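Long-range contact in predicted protein (Acinetobacter sp. RUH2624, PDB 4MEA), which hydrolyses epoxides and is a secreted Cif-type virulence factor with the alpha/beta hydrolase fold: residues A[91-99]-A[235-243]. Residues are numbered along the deposited sequence; the frame is centred on the assembly and turned at random.
Sequences DLPGLGQSG and KLKAAFGYY
Lys235 and Tyr242, two turns apart on the same side of helix 233-244, hold the curled loop 91-99 by its backbone carbonyls, an instance of a helix using long side chains to bind main-chain oxygens. The lysine chain leaves the helix with CG beside the backbone N and bends at chi2 (-69°), which brings CD and CE against the carbonyl oxygens of Gly94 and Gly96 and carries NZ over the peptide planes. Lys235 NZ hydrogen-bonds to Gly96 O at 2.8 Å and, at 3.1 Å, to Gly94 O; it meets both from well above the carbonyl plane rather than on a lone pair. Ser98 O also lies 2.9 Å from Lys235 NZ, so the charge sits among three carbonyls and is probably stabilised by their dipoles. Tyr242 works differently: its OH donates to Pro93 O (2.7 Å) in the carbonyl plane, on a lone pair, with that oxygen at the edge of the ring. The proline ring crosses the phenol at about a right angle, and Leu92 CB also abuts the hydroxyl. In this alpha/beta hydrolase fold the loop follows strand 87-90 of the central sheet, while the helix belongs to the long, largely helical insertion between strands 151-157 and 267-272, the cap; the contact therefore joins cap to core. Two successive beta turns that share Leu95, type II from Leu92 and type II' on to Ser98, curl the loop and present its carbonyls. Between the two polar grips Gly94 nestles against Ala238, their CA atoms 5.1 Å apart, and Leu95 reaches back to the helix, CD2 resting 3.8 Å from Ala239 CB and CD1 lying obliquely to the tyrosine ring. Within the loop, Gln97 N gives a straight hydrogen bond to Asp91 OD2 from above the carboxylate plane; His50 ND1 also hydrogen-bonds this oxygen.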
# COMPACT_ATOMS: atom_id res chain seq x y z
N ASP A 91 13.94 -21.97 -7.46
CA ASP A 91 13.67 -20.91 -6.49
C ASP A 91 14.30 -19.60 -6.96
O ASP A 91 15.50 -19.54 -7.23
CB ASP A 91 14.25 -21.27 -5.12
CG ASP A 91 13.42 -22.30 -4.38
OD1 ASP A 91 12.26 -22.52 -4.80
OD2 ASP A 91 13.92 -22.86 -3.38
N LEU A 92 13.50 -18.54 -7.06
CA LEU A 92 14.02 -17.23 -7.48
C LEU A 92 15.19 -16.80 -6.61
O LEU A 92 15.22 -17.09 -5.41
CB LEU A 92 12.93 -16.15 -7.38
CG LEU A 92 11.91 -16.05 -8.52
CD1 LEU A 92 10.83 -15.00 -8.17
CD2 LEU A 92 12.62 -15.69 -9.83
N PRO A 93 16.15 -16.09 -7.21
CA PRO A 93 17.27 -15.57 -6.43
C PRO A 93 16.78 -14.92 -5.12
O PRO A 93 15.87 -14.08 -5.14
CB PRO A 93 17.88 -14.51 -7.36
CG PRO A 93 17.57 -15.03 -8.74
CD PRO A 93 16.19 -15.66 -8.62
N GLY A 94 17.36 -15.33 -4.00
CA GLY A 94 17.01 -14.80 -2.70
C GLY A 94 15.86 -15.50 -2.00
O GLY A 94 15.77 -15.47 -0.77
N LEU A 95 14.98 -16.14 -2.77
CA LEU A 95 13.77 -16.75 -2.22
C LEU A 95 13.87 -18.27 -2.08
O LEU A 95 14.77 -18.90 -2.62
CB LEU A 95 12.56 -16.38 -3.09
CG LEU A 95 12.39 -14.87 -3.26
CD1 LEU A 95 11.11 -14.54 -4.01
CD2 LEU A 95 12.41 -14.19 -1.89
N GLY A 96 12.93 -18.86 -1.35
CA GLY A 96 12.96 -20.29 -1.11
C GLY A 96 14.31 -20.65 -0.52
O GLY A 96 14.74 -20.05 0.47
N GLN A 97 15.01 -21.60 -1.14
CA GLN A 97 16.34 -21.99 -0.66
C GLN A 97 17.48 -21.42 -1.49
O GLN A 97 18.65 -21.81 -1.33
CB GLN A 97 16.44 -23.52 -0.54
CG GLN A 97 15.46 -24.07 0.49
CD GLN A 97 15.40 -25.57 0.50
OE1 GLN A 97 16.26 -26.23 1.11
NE2 GLN A 97 14.40 -26.14 -0.16
N SER A 98 17.15 -20.48 -2.38
CA SER A 98 18.18 -19.78 -3.15
C SER A 98 18.79 -18.65 -2.33
O SER A 98 18.11 -18.01 -1.55
CB SER A 98 17.60 -19.21 -4.45
OG SER A 98 17.25 -20.24 -5.35
N GLY A 99 20.09 -18.40 -2.53
CA GLY A 99 20.77 -17.29 -1.87
C GLY A 99 20.48 -15.94 -2.52
O GLY A 99 20.00 -15.87 -3.65
N LYS A 235 14.96 -13.35 4.02
CA LYS A 235 14.08 -13.78 2.93
C LYS A 235 13.12 -12.66 2.51
O LYS A 235 12.85 -12.47 1.33
CB LYS A 235 13.32 -15.05 3.33
CG LYS A 235 14.22 -16.28 3.46
CD LYS A 235 14.75 -16.72 2.08
CE LYS A 235 16.04 -17.56 2.20
NZ LYS A 235 16.56 -17.96 0.86
N LEU A 236 12.60 -11.92 3.48
CA LEU A 236 11.73 -10.79 3.19
C LEU A 236 12.50 -9.68 2.49
O LEU A 236 12.00 -9.07 1.55
CB LEU A 236 11.07 -10.27 4.46
CG LEU A 236 10.05 -11.24 5.06
CD1 LEU A 236 9.68 -10.82 6.47
CD2 LEU A 236 8.80 -11.33 4.16
N LYS A 237 13.72 -9.41 2.95
CA LYS A 237 14.53 -8.39 2.29
C LYS A 237 14.71 -8.70 0.79
O LYS A 237 14.53 -7.83 -0.06
CB LYS A 237 15.90 -8.25 2.96
CG LYS A 237 16.72 -7.07 2.44
CD LYS A 237 18.09 -7.02 3.11
CE LYS A 237 18.85 -5.76 2.70
NZ LYS A 237 20.03 -5.51 3.57
N ALA A 238 15.04 -9.95 0.48
CA ALA A 238 15.17 -10.39 -0.91
C ALA A 238 13.85 -10.23 -1.68
O ALA A 238 13.82 -9.66 -2.77
CB ALA A 238 15.62 -11.83 -0.95
N ALA A 239 12.77 -10.74 -1.11
CA ALA A 239 11.46 -10.60 -1.75
C ALA A 239 11.18 -9.15 -2.11
O ALA A 239 10.75 -8.83 -3.22
CB ALA A 239 10.36 -11.14 -0.84
N PHE A 240 11.43 -8.24 -1.17
CA PHE A 240 11.05 -6.86 -1.41
C PHE A 240 12.10 -6.14 -2.28
O PHE A 240 11.84 -5.06 -2.82
CB PHE A 240 10.71 -6.14 -0.10
CG PHE A 240 9.59 -6.82 0.69
CD1 PHE A 240 8.48 -7.33 0.03
CD2 PHE A 240 9.67 -6.98 2.06
CE1 PHE A 240 7.46 -7.97 0.75
CE2 PHE A 240 8.66 -7.61 2.78
CZ PHE A 240 7.55 -8.10 2.12
N GLY A 241 13.26 -6.76 -2.47
CA GLY A 241 14.19 -6.25 -3.46
C GLY A 241 13.59 -6.23 -4.87
O GLY A 241 13.84 -5.31 -5.64
N TYR A 242 12.79 -7.25 -5.21
CA TYR A 242 12.13 -7.28 -6.52
C TYR A 242 11.25 -6.06 -6.67
O TYR A 242 11.16 -5.48 -7.75
CB TYR A 242 11.30 -8.57 -6.70
CG TYR A 242 12.17 -9.79 -6.88
CD1 TYR A 242 12.56 -10.21 -8.15
CD2 TYR A 242 12.63 -10.50 -5.78
CE1 TYR A 242 13.37 -11.33 -8.32
CE2 TYR A 242 13.46 -11.61 -5.94
CZ TYR A 242 13.82 -12.01 -7.21
OH TYR A 242 14.64 -13.11 -7.38
N TYR A 243 10.63 -5.64 -5.56
CA TYR A 243 9.72 -4.51 -5.59
C TYR A 243 10.46 -3.17 -5.65
O TYR A 243 10.06 -2.28 -6.40
CB TYR A 243 8.70 -4.58 -4.44
CG TYR A 243 7.76 -5.75 -4.62
CD1 TYR A 243 6.58 -5.61 -5.36
CD2 TYR A 243 8.07 -7.02 -4.12
CE1 TYR A 243 5.73 -6.70 -5.56
CE2 TYR A 243 7.22 -8.11 -4.32
CZ TYR A 243 6.05 -7.94 -5.04
OH TYR A 243 5.20 -9.01 -5.25